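PDB 3ZED: RNA-directed RNA polymerase from Infectious pancreatic necrosis virus, which probably catalyses RNA-templated synthesis of viral RNA from ribonucleoside triphosphates and is thought to occur both free and covalently linked to the genome. Local coordinates for residues 366-371 with 556-561; 394-399 with 523-528; 490-495 with 705-710. All blocks are in the same frame, centred on the assembly; numbering follows the deposited sequence.

Interaction 1 of 3, residues 366-371 with 556-561; sequences DRIMTI and VELDLL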
loop_
_atom_site.group_PDB
_atom_site.type_symbol
_atom_site.label_atom_id
_atom_site.label_comp_id
_atom_site.label_asym_id
_atom_site.label_seq_id
_atom_site.Cartn_x
_atom_site.Cartn_y
_atom_site.Cartn_z
ATOM N N ASP B 366 -11.051 -0.198 -21.032
ATOM C CA ASP B 366 -11.827 -0.904 -22.044
ATOM C C ASP B 366 -11.779 -2.422 -21.842
ATOM O O ASP B 366 -12.812 -3.072 -22.034
ATOM C CB ASP B 366 -11.404 -0.542 -23.467
ATOM C CG ASP B 366 -12.439 -1.017 -24.488
ATOM O OD1 ASP B 366 -13.631 -0.631 -24.357
ATOM O OD2 ASP B 366 -12.073 -1.811 -25.377
ATOM N N ARG B 367 -10.616 -2.981 -21.404
ATOM C CA ARG B 367 -10.475 -4.426 -21.086
ATOM C C ARG B 367 -11.436 -4.816 -19.955
ATOM O O ARG B 367 -12.114 -5.835 -20.051
ATOM C CB ARG B 367 -9.023 -4.785 -20.710
ATOM C CG ARG B 367 -8.076 -4.746 -21.897
ATOM C CD ARG B 367 -6.751 -5.392 -21.555
ATOM N NE ARG B 367 -5.928 -5.596 -22.744
ATOM C CZ ARG B 367 -4.998 -6.542 -22.866
ATOM N NH1 ARG B 367 -4.771 -7.388 -21.871
ATOM N NH2 ARG B 367 -4.299 -6.655 -23.988
ATOM N N ILE B 368 -11.534 -3.966 -18.911
ATOM C CA ILE B 368 -12.450 -4.145 -17.775
ATOM C C ILE B 368 -13.904 -4.112 -18.274
ATOM O O ILE B 368 -14.680 -5.007 -17.934
ATOM C CB ILE B 368 -12.189 -3.063 -16.678
ATOM C CG1 ILE B 368 -10.842 -3.277 -15.968
ATOM C CG2 ILE B 368 -13.383 -2.924 -15.682
ATOM C CD1 ILE B 368 -10.736 -4.451 -15.069
ATOM N N MET B 369 -14.256 -3.101 -19.114
ATOM C CA MET B 369 -15.618 -2.963 -19.660
ATOM C C MET B 369 -16.000 -4.158 -20.548
ATOM O O MET B 369 -17.150 -4.592 -20.489
ATOM C CB MET B 369 -15.794 -1.644 -20.404
ATOM C CG MET B 369 -15.752 -0.432 -19.469
ATOM S SD MET B 369 -17.019 -0.421 -18.140
ATOM C CE MET B 369 -18.538 -0.373 -19.107
ATOM N N THR B 370 -15.031 -4.741 -21.291
ATOM C CA THR B 370 -15.248 -5.952 -22.095
ATOM C C THR B 370 -15.581 -7.123 -21.147
ATOM O O THR B 370 -16.545 -7.837 -21.385
ATOM C CB THR B 370 -14.019 -6.240 -22.992
ATOM O OG1 THR B 370 -13.866 -5.156 -23.904
ATOM C CG2 THR B 370 -14.156 -7.534 -23.797
ATOM N N ILE B 371 -14.807 -7.282 -20.057
ATOM C CA ILE B 371 -15.018 -8.341 -19.061
ATOM C C ILE B 371 -16.413 -8.160 -18.425
ATOM O O ILE B 371 -17.158 -9.139 -18.349
ATOM C CB ILE B 371 -13.864 -8.399 -18.012
ATOM C CG1 ILE B 371 -12.566 -8.956 -18.663
ATOM C CG2 ILE B 371 -14.254 -9.263 -16.800
ATOM C CD1 ILE B 371 -11.273 -8.424 -18.032
ATOM N N VAL B 556 -20.019 5.607 -16.750
ATOM C CA VAL B 556 -20.249 4.364 -16.015
ATOM C C VAL B 556 -19.410 4.582 -14.753
ATOM O O VAL B 556 -18.182 4.513 -14.817
ATOM C CB VAL B 556 -19.915 3.067 -16.804
ATOM C CG1 VAL B 556 -20.345 1.827 -16.011
ATOM C CG2 VAL B 556 -20.584 3.063 -18.170
ATOM N N GLU B 557 -20.057 4.992 -13.649
ATOM C CA GLU B 557 -19.371 5.410 -12.420
ATOM C C GLU B 557 -18.967 4.223 -11.540
ATOM O O GLU B 557 -19.426 4.069 -10.419
ATOM C CB GLU B 557 -20.215 6.435 -11.650
ATOM C CG GLU B 557 -20.524 7.681 -12.462
ATOM C CD GLU B 557 -20.958 8.844 -11.593
ATOM O OE1 GLU B 557 -20.075 9.573 -11.083
ATOM O OE2 GLU B 557 -22.181 8.978 -11.362
ATOM N N LEU B 558 -18.043 3.404 -12.065
ATOM C CA LEU B 558 -17.564 2.205 -11.410
ATOM C C LEU B 558 -16.794 2.508 -10.143
ATOM O O LEU B 558 -16.789 1.676 -9.231
ATOM C CB LEU B 558 -16.646 1.423 -12.358
ATOM C CG LEU B 558 -17.208 0.912 -13.674
ATOM C CD1 LEU B 558 -16.092 0.292 -14.506
ATOM C CD2 LEU B 558 -18.366 -0.089 -13.439
ATOM N N ASP B 559 -16.113 3.684 -10.106
ATOM C CA ASP B 559 -15.177 4.098 -9.068
ATOM C C ASP B 559 -14.140 2.970 -8.898
ATOM O O ASP B 559 -13.788 2.586 -7.788
ATOM C CB ASP B 559 -15.869 4.501 -7.749
ATOM C CG ASP B 559 -14.941 5.152 -6.726
ATOM O OD1 ASP B 559 -13.934 5.771 -7.141
ATOM O OD2 ASP B 559 -15.183 4.984 -5.513
ATOM N N LEU B 560 -13.705 2.397 -10.039
ATOM C CA LEU B 560 -12.733 1.320 -10.076
ATOM C C LEU B 560 -11.386 1.917 -9.760
ATOM O O LEU B 560 -10.783 2.556 -10.615
ATOM C CB LEU B 560 -12.754 0.636 -11.456
ATOM C CG LEU B 560 -11.830 -0.593 -11.616
ATOM C CD1 LEU B 560 -12.420 -1.823 -10.924
ATOM C CD2 LEU B 560 -11.606 -0.888 -13.064
ATOM N N LEU B 561 -10.956 1.786 -8.489
ATOM C CA LEU B 561 -9.700 2.371 -7.997
ATOM C C LEU B 561 -9.671 3.896 -8.294
ATOM O O LEU B 561 -8.623 4.450 -8.609
ATOM C CB LEU B 561 -8.441 1.645 -8.553
ATOM C CG LEU B 561 -8.430 0.102 -8.448
ATOM C CD1 LEU B 561 -7.137 -0.475 -8.967
ATOM C CD2 LEU B 561 -8.663 -0.359 -7.022
#
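Met369 reaches from its helix to both Val556 and Leu558, and its path can be traced atom by atom. From CB the chain runs beside the backbone N (chi1 -68°), then bends twice, at chi2 and chi3, so that a side chain not initially aimed at the strand curls round to meet it. Met369 SD lies 3.8 Å from Leu558 CD1, the two side chains running obliquely to each other. The terminal Met369 CE then comes tip to tip with Val556 CG2 at 4.1 Å. The two segments are helix 364-377 of the palm and strand 556-560, an outer strand of a three-stranded antiparallel sheet; their local axes make an angle of 120° and approach to 12.2 Å, a separation bridged by side-chain contacts, with no hydrogen bond across. An inverse gamma turn at Glu557 and a G1 beta bulge at Asp559 and Leu560 interrupt the regular strand, yet the CB atoms of Val556, Leu558 and Leu560 all point at the helix. One helical residue earlier, Ile368 meets Leu560 end-on: Ile368 CG2 and Leu560 CD2 are 3.8 Å apart, with Ile368 CG1 equally near that methyl. Phe574 of strand 573-578 touches both Met369 and Val556.

Interaction 2 of 3, residues 394-399 with 523-528; sequences QDNTWY and NLRETI
Asn396 meets the first turn of helix 524-533 with three hydrogen bonds, which make the tight part of this contact. Asn396 O accepts from Leu524 N at 2.9 Å, almost straight at 176°. Its side chain has CG anti to the backbone N (chi1 -166°), which carries the amide over the helix start, where Asn396 OD1 accepts from Arg525 N at 2.8 Å with the donor tilted 21° from the carbonyl plane. The amide's other end points at Glu526: Asn396 ND2 donates to Glu526 OE1 at 2.8 Å, nearly in the amide plane and on the syn side of the carboxylate oxygen. Glu526 gets there by bending at chi2, and its carboxylate is turned well out of the amide plane. Arg525 crosses Asn396 obliquely, its NH1 3.3 Å from Asn396 CG, while its NH2 is held by Leu376 O and a salt bridge to Asp379. On the buried side, Leu524 CD2 packs against Trp398 CB at 3.9 Å, and Trp398 NE1 turns away to Leu558 O. The solvent side is looser: Asn523 is exposed and brushes Asn396 ND2 through CB at 4.4 Å, and the bond to the exposed Glu526 also lies at this rim. Asn396 sits in the two-residue turn of hairpin 389-394/397-403, where it and Asp395 both have positive phi. Although Asn523 occupies the N-cap position, its side chain makes no capping bond; the hairpin turn instead satisfies the N-H groups of Leu524 and Arg525, and a glutamate at this end would be expected to interact favourably with the helix dipole.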
loop_
_atom_site.group_PDB
_atom_site.type_symbol
_atom_site.label_atom_id
_atom_site.label_comp_id
_atom_site.label_asym_id
_atom_site.label_seq_id
_atom_site.Cartn_x
_atom_site.Cartn_y
_atom_site.Cartn_z
ATOM N N GLN B 394 -23.334 -8.400 -9.630
ATOM C CA GLN B 394 -24.410 -9.384 -9.504
ATOM C C GLN B 394 -25.753 -8.677 -9.577
ATOM O O GLN B 394 -25.840 -7.503 -9.201
ATOM C CB GLN B 394 -24.288 -10.263 -8.242
ATOM C CG GLN B 394 -24.737 -9.657 -6.919
ATOM C CD GLN B 394 -24.561 -10.666 -5.820
ATOM O OE1 GLN B 394 -23.514 -10.730 -5.191
ATOM N NE2 GLN B 394 -25.560 -11.509 -5.591
ATOM N N ASP B 395 -26.778 -9.384 -10.109
ATOM C CA ASP B 395 -28.161 -8.923 -10.268
ATOM C C ASP B 395 -28.239 -7.571 -11.020
ATOM O O ASP B 395 -28.897 -6.620 -10.559
ATOM C CB ASP B 395 -28.865 -8.841 -8.896
ATOM C CG ASP B 395 -28.832 -10.131 -8.100
ATOM O OD1 ASP B 395 -29.187 -11.188 -8.666
ATOM O OD2 ASP B 395 -28.446 -10.084 -6.915
ATOM N N ASN B 396 -27.541 -7.499 -12.185
ATOM C CA ASN B 396 -27.460 -6.316 -13.055
ATOM C C ASN B 396 -27.075 -5.047 -12.246
ATOM O O ASN B 396 -27.567 -3.943 -12.523
ATOM C CB ASN B 396 -28.787 -6.115 -13.822
ATOM C CG ASN B 396 -28.679 -5.142 -14.970
ATOM O OD1 ASN B 396 -27.656 -5.066 -15.658
ATOM N ND2 ASN B 396 -29.718 -4.342 -15.170
ATOM N N THR B 397 -26.210 -5.222 -11.228
ATOM C CA THR B 397 -25.778 -4.132 -10.355
ATOM C C THR B 397 -24.269 -4.241 -10.076
ATOM O O THR B 397 -23.743 -5.336 -9.909
ATOM C CB THR B 397 -26.605 -4.137 -9.033
ATOM O OG1 THR B 397 -27.995 -4.351 -9.299
ATOM C CG2 THR B 397 -26.443 -2.856 -8.223
ATOM N N TRP B 398 -23.597 -3.092 -10.011
ATOM C CA TRP B 398 -22.178 -2.962 -9.688
ATOM C C TRP B 398 -22.057 -2.455 -8.246
ATOM O O TRP B 398 -22.642 -1.414 -7.890
ATOM C CB TRP B 398 -21.473 -2.011 -10.680
ATOM C CG TRP B 398 -20.030 -1.743 -10.360
ATOM C CD1 TRP B 398 -19.529 -0.684 -9.663
ATOM C CD2 TRP B 398 -18.891 -2.543 -10.755
ATOM N NE1 TRP B 398 -18.150 -0.758 -9.617
ATOM C CE2 TRP B 398 -17.732 -1.880 -10.292
ATOM C CE3 TRP B 398 -18.740 -3.728 -11.490
ATOM C CZ2 TRP B 398 -16.440 -2.360 -10.543
ATOM C CZ3 TRP B 398 -17.457 -4.230 -11.704
ATOM C CH2 TRP B 398 -16.326 -3.547 -11.243
ATOM N N TYR B 399 -21.336 -3.217 -7.415
ATOM C CA TYR B 399 -21.122 -2.858 -6.018
ATOM C C TYR B 399 -19.660 -2.617 -5.723
ATOM O O TYR B 399 -18.809 -3.423 -6.075
ATOM C CB TYR B 399 -21.650 -3.936 -5.056
ATOM C CG TYR B 399 -23.117 -4.250 -5.230
ATOM C CD1 TYR B 399 -24.091 -3.535 -4.535
ATOM C CD2 TYR B 399 -23.533 -5.284 -6.065
ATOM C CE1 TYR B 399 -25.446 -3.837 -4.676
ATOM C CE2 TYR B 399 -24.882 -5.596 -6.212
ATOM C CZ TYR B 399 -25.838 -4.871 -5.514
ATOM O OH TYR B 399 -27.175 -5.161 -5.680
ATOM N N ASN B 523 -29.090 -0.997 -12.447
ATOM C CA ASN B 523 -29.440 -1.108 -13.868
ATOM C C ASN B 523 -28.177 -0.916 -14.705
ATOM O O ASN B 523 -28.075 0.012 -15.509
ATOM C CB ASN B 523 -30.557 -0.088 -14.255
ATOM C CG ASN B 523 -31.769 -0.093 -13.345
ATOM O OD1 ASN B 523 -32.477 -1.092 -13.218
ATOM N ND2 ASN B 523 -32.035 1.028 -12.691
ATOM N N LEU B 524 -27.178 -1.765 -14.433
ATOM C CA LEU B 524 -25.844 -1.705 -15.043
ATOM C C LEU B 524 -25.894 -1.887 -16.557
ATOM O O LEU B 524 -25.293 -1.077 -17.242
ATOM C CB LEU B 524 -24.894 -2.725 -14.387
ATOM C CG LEU B 524 -23.405 -2.655 -14.796
ATOM C CD1 LEU B 524 -22.827 -1.235 -14.644
ATOM C CD2 LEU B 524 -22.574 -3.697 -14.036
ATOM N N ARG B 525 -26.611 -2.910 -17.075
ATOM C CA ARG B 525 -26.764 -3.153 -18.520
ATOM C C ARG B 525 -27.226 -1.900 -19.264
ATOM O O ARG B 525 -26.657 -1.535 -20.284
ATOM C CB ARG B 525 -27.806 -4.259 -18.771
ATOM C CG ARG B 525 -27.264 -5.664 -18.905
ATOM C CD ARG B 525 -28.408 -6.663 -19.048
ATOM N NE ARG B 525 -27.954 -8.024 -18.763
ATOM C CZ ARG B 525 -28.134 -8.639 -17.600
ATOM N NH1 ARG B 525 -28.799 -8.041 -16.622
ATOM N NH2 ARG B 525 -27.664 -9.865 -17.413
ATOM N N GLU B 526 -28.296 -1.275 -18.741
ATOM C CA GLU B 526 -28.972 -0.088 -19.256
ATOM C C GLU B 526 -28.031 1.110 -19.210
ATOM O O GLU B 526 -27.934 1.797 -20.211
ATOM C CB GLU B 526 -30.273 0.201 -18.462
ATOM C CG GLU B 526 -31.309 -0.928 -18.416
ATOM C CD GLU B 526 -31.085 -2.097 -17.464
ATOM O OE1 GLU B 526 -30.037 -2.131 -16.781
ATOM O OE2 GLU B 526 -31.931 -3.020 -17.455
ATOM N N THR B 527 -27.315 1.335 -18.075
ATOM C CA THR B 527 -26.321 2.413 -17.862
ATOM C C THR B 527 -25.199 2.341 -18.907
ATOM O O THR B 527 -24.814 3.393 -19.408
ATOM C CB THR B 527 -25.730 2.343 -16.422
ATOM O OG1 THR B 527 -26.802 2.341 -15.494
ATOM C CG2 THR B 527 -24.769 3.516 -16.087
ATOM N N ILE B 528 -24.676 1.117 -19.232
ATOM C CA ILE B 528 -23.615 0.921 -20.243
ATOM C C ILE B 528 -24.175 1.285 -21.634
ATOM O O ILE B 528 -23.504 1.999 -22.384
ATOM C CB ILE B 528 -23.003 -0.513 -20.178
ATOM C CG1 ILE B 528 -22.322 -0.722 -18.797
ATOM C CG2 ILE B 528 -21.988 -0.751 -21.311
ATOM C CD1 ILE B 528 -21.971 -2.134 -18.462
#

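Interaction 3 of 3, residues 490-495 with 705-710; sequences EWVKAG and TLDEVT
The last turn of helix 476-493 lies against the first turn of helix 706-714, with CA of Lys493 6.4 Å from CA of Thr710 and CA of Val492 6.6 Å from CA of Asp707. Val492 is the residue most covered by the other segment. Its CG1, anti to the backbone N, enters between two residues about one helical turn apart: Val492 CG1 stands 3.8 Å from Thr710 CB and 3.9 Å from Asp707 OD2. Its other methyl, CG2, makes a more distant contact with Leu706 CD2. Val492 and Thr710 cross rather than meeting end-on. In Thr710 the first torsion separates the two branches by chemistry: Thr710 CG2 is anti to the backbone N and rests 3.7 Å from Lys493 N, whereas Thr710 OG1 lies beside its own backbone N and donates to Leu706 O at 3.0 Å, from above that carbonyl plane. Lys493 adds its CB to the packing with Thr710 CG2, then its extended chain leads away. Each facing helix end carries a recognised motif. A Schellman motif closes helix 476-493, with Gly495 at positive phi as the C-prime residue and bonds from Gly495 N to Val492 O and from Lys496 N to Trp491 O. A capping box opens helix 706-714: Thr705 N to Glu708 OE1 measures 3.1 Å, and the return bond, Glu708 N to Thr705 OG1, is weak. Leu706 also packs on Leu200 and Thr204 of helix 194-204, and its side chain is about 8 Å from a bound potassium ion. No hydrogen bond links the segments: Thr710 OG1 and the capping-box groups bond within their own segment, which implies that between these two segments the join is van der Waals packing, even where a carboxylate oxygen faces a methyl.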
loop_
_atom_site.group_PDB
_atom_site.type_symbol
_atom_site.label_atom_id
_atom_site.label_comp_id
_atom_site.label_asym_id
_atom_site.label_seq_id
_atom_site.Cartn_x
_atom_site.Cartn_y
_atom_site.Cartn_z
ATOM N N GLU B 490 -16.051 -16.115 1.747
ATOM C CA GLU B 490 -17.235 -16.305 2.586
ATOM C C GLU B 490 -18.508 -15.911 1.825
ATOM O O GLU B 490 -19.529 -16.547 2.020
ATOM C CB GLU B 490 -17.113 -15.540 3.918
ATOM C CG GLU B 490 -16.167 -16.210 4.903
ATOM C CD GLU B 490 -16.572 -17.596 5.363
ATOM O OE1 GLU B 490 -17.782 -17.837 5.595
ATOM O OE2 GLU B 490 -15.667 -18.450 5.486
ATOM N N TRP B 491 -18.426 -14.922 0.923
ATOM C CA TRP B 491 -19.547 -14.518 0.064
ATOM C C TRP B 491 -19.881 -15.672 -0.885
ATOM O O TRP B 491 -21.045 -16.062 -0.971
ATOM C CB TRP B 491 -19.201 -13.223 -0.687
ATOM C CG TRP B 491 -20.065 -12.884 -1.867
ATOM C CD1 TRP B 491 -21.332 -12.377 -1.840
ATOM C CD2 TRP B 491 -19.672 -12.911 -3.248
ATOM N NE1 TRP B 491 -21.760 -12.100 -3.116
ATOM C CE2 TRP B 491 -20.763 -12.425 -4.003
ATOM C CE3 TRP B 491 -18.494 -13.298 -3.925
ATOM C CZ2 TRP B 491 -20.725 -12.342 -5.408
ATOM C CZ3 TRP B 491 -18.457 -13.211 -5.312
ATOM C CH2 TRP B 491 -19.562 -12.740 -6.040
ATOM N N VAL B 492 -18.851 -16.286 -1.503
ATOM C CA VAL B 492 -19.001 -17.439 -2.401
ATOM C C VAL B 492 -19.598 -18.627 -1.603
ATOM O O VAL B 492 -20.577 -19.223 -2.059
ATOM C CB VAL B 492 -17.660 -17.809 -3.105
ATOM C CG1 VAL B 492 -17.769 -19.122 -3.892
ATOM C CG2 VAL B 492 -17.178 -16.676 -4.018
ATOM N N LYS B 493 -19.045 -18.923 -0.399
ATOM C CA LYS B 493 -19.518 -20.009 0.467
ATOM C C LYS B 493 -21.002 -19.821 0.845
ATOM O O LYS B 493 -21.756 -20.780 0.764
ATOM C CB LYS B 493 -18.648 -20.122 1.731
ATOM C CG LYS B 493 -18.948 -21.337 2.566
ATOM C CD LYS B 493 -18.254 -21.303 3.897
ATOM C CE LYS B 493 -18.639 -22.510 4.723
ATOM N NZ LYS B 493 -17.988 -22.490 6.054
ATOM N N ALA B 494 -21.425 -18.584 1.191
ATOM C CA ALA B 494 -22.807 -18.270 1.581
ATOM C C ALA B 494 -23.792 -18.253 0.384
ATOM O O ALA B 494 -24.962 -17.904 0.562
ATOM C CB ALA B 494 -22.849 -16.936 2.314
ATOM N N GLY B 495 -23.324 -18.651 -0.803
ATOM C CA GLY B 495 -24.141 -18.724 -2.010
ATOM C C GLY B 495 -24.323 -17.396 -2.709
ATOM O O GLY B 495 -25.372 -17.152 -3.311
ATOM N N THR B 705 -11.299 -22.676 -10.589
ATOM C CA THR B 705 -11.865 -21.348 -10.378
ATOM C C THR B 705 -11.887 -21.100 -8.867
ATOM O O THR B 705 -11.776 -22.053 -8.097
ATOM C CB THR B 705 -13.278 -21.243 -10.992
ATOM O OG1 THR B 705 -14.147 -22.202 -10.365
ATOM C CG2 THR B 705 -13.285 -21.404 -12.509
ATOM N N LEU B 706 -12.079 -19.842 -8.437
ATOM C CA LEU B 706 -12.187 -19.472 -7.022
ATOM C C LEU B 706 -13.334 -20.254 -6.354
ATOM O O LEU B 706 -13.190 -20.714 -5.221
ATOM C CB LEU B 706 -12.418 -17.952 -6.916
ATOM C CG LEU B 706 -12.785 -17.382 -5.535
ATOM C CD1 LEU B 706 -11.645 -17.559 -4.511
ATOM C CD2 LEU B 706 -13.192 -15.942 -5.647
ATOM N N ASP B 707 -14.446 -20.434 -7.092
ATOM C CA ASP B 707 -15.661 -21.131 -6.674
ATOM C C ASP B 707 -15.384 -22.613 -6.371
ATOM O O ASP B 707 -15.837 -23.110 -5.337
ATOM C CB ASP B 707 -16.748 -20.985 -7.752
ATOM C CG ASP B 707 -17.045 -19.543 -8.117
ATOM O OD1 ASP B 707 -16.184 -18.908 -8.771
ATOM O OD2 ASP B 707 -18.133 -19.042 -7.737
ATOM N N GLU B 708 -14.609 -23.301 -7.241
ATOM C CA GLU B 708 -14.244 -24.717 -7.055
ATOM C C GLU B 708 -13.355 -24.877 -5.829
ATOM O O GLU B 708 -13.513 -25.844 -5.090
ATOM C CB GLU B 708 -13.557 -25.285 -8.309
ATOM C CG GLU B 708 -14.521 -25.439 -9.476
ATOM C CD GLU B 708 -13.935 -25.779 -10.835
ATOM O OE1 GLU B 708 -12.875 -25.219 -11.198
ATOM O OE2 GLU B 708 -14.562 -26.589 -11.553
ATOM N N VAL B 709 -12.450 -23.913 -5.596
ATOM C CA VAL B 709 -11.536 -23.896 -4.447
ATOM C C VAL B 709 -12.356 -23.722 -3.147
ATOM O O VAL B 709 -12.120 -24.450 -2.181
ATOM C CB VAL B 709 -10.417 -22.820 -4.596
ATOM C CG1 VAL B 709 -9.546 -22.743 -3.343
ATOM C CG2 VAL B 709 -9.555 -23.084 -5.832
ATOM N N THR B 710 -13.346 -22.803 -3.152
ATOM C CA THR B 710 -14.218 -22.535 -1.995
ATOM C C THR B 710 -15.054 -23.773 -1.632
ATOM O O THR B 710 -15.170 -24.090 -0.446
ATOM C CB THR B 710 -15.113 -21.309 -2.242
ATOM O OG1 THR B 710 -14.285 -20.173 -2.477
ATOM C CG2 THR B 710 -16.009 -20.996 -1.060
#

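In the fold
Interactions 1 and 2 form one neighbourhood, their centres 12 Å apart: Met369 packs on Ile528, and Leu560 on the ring of Trp398. Helix 524-533 and strand 556-560, consecutive elements, both come back to the palm, closing 394-399/523-528 within the longer excursion 366-371/556-561. Centre to centre, interaction 3 lies about 22 Å from interaction 2 and 23 Å from interaction 1; it touches interaction 2 through a probable, weak hydrogen bond from Trp491 NE1 to Gln394 OE1. Its segments alternate with theirs along the chain, 490-495 preceding 523-528 and 705-710 coming last. Thumb elements 524-533 and 556-560 thus pack on the palm hairpin and helix 364-377, while the C-terminal region packs on palm helix 476-493.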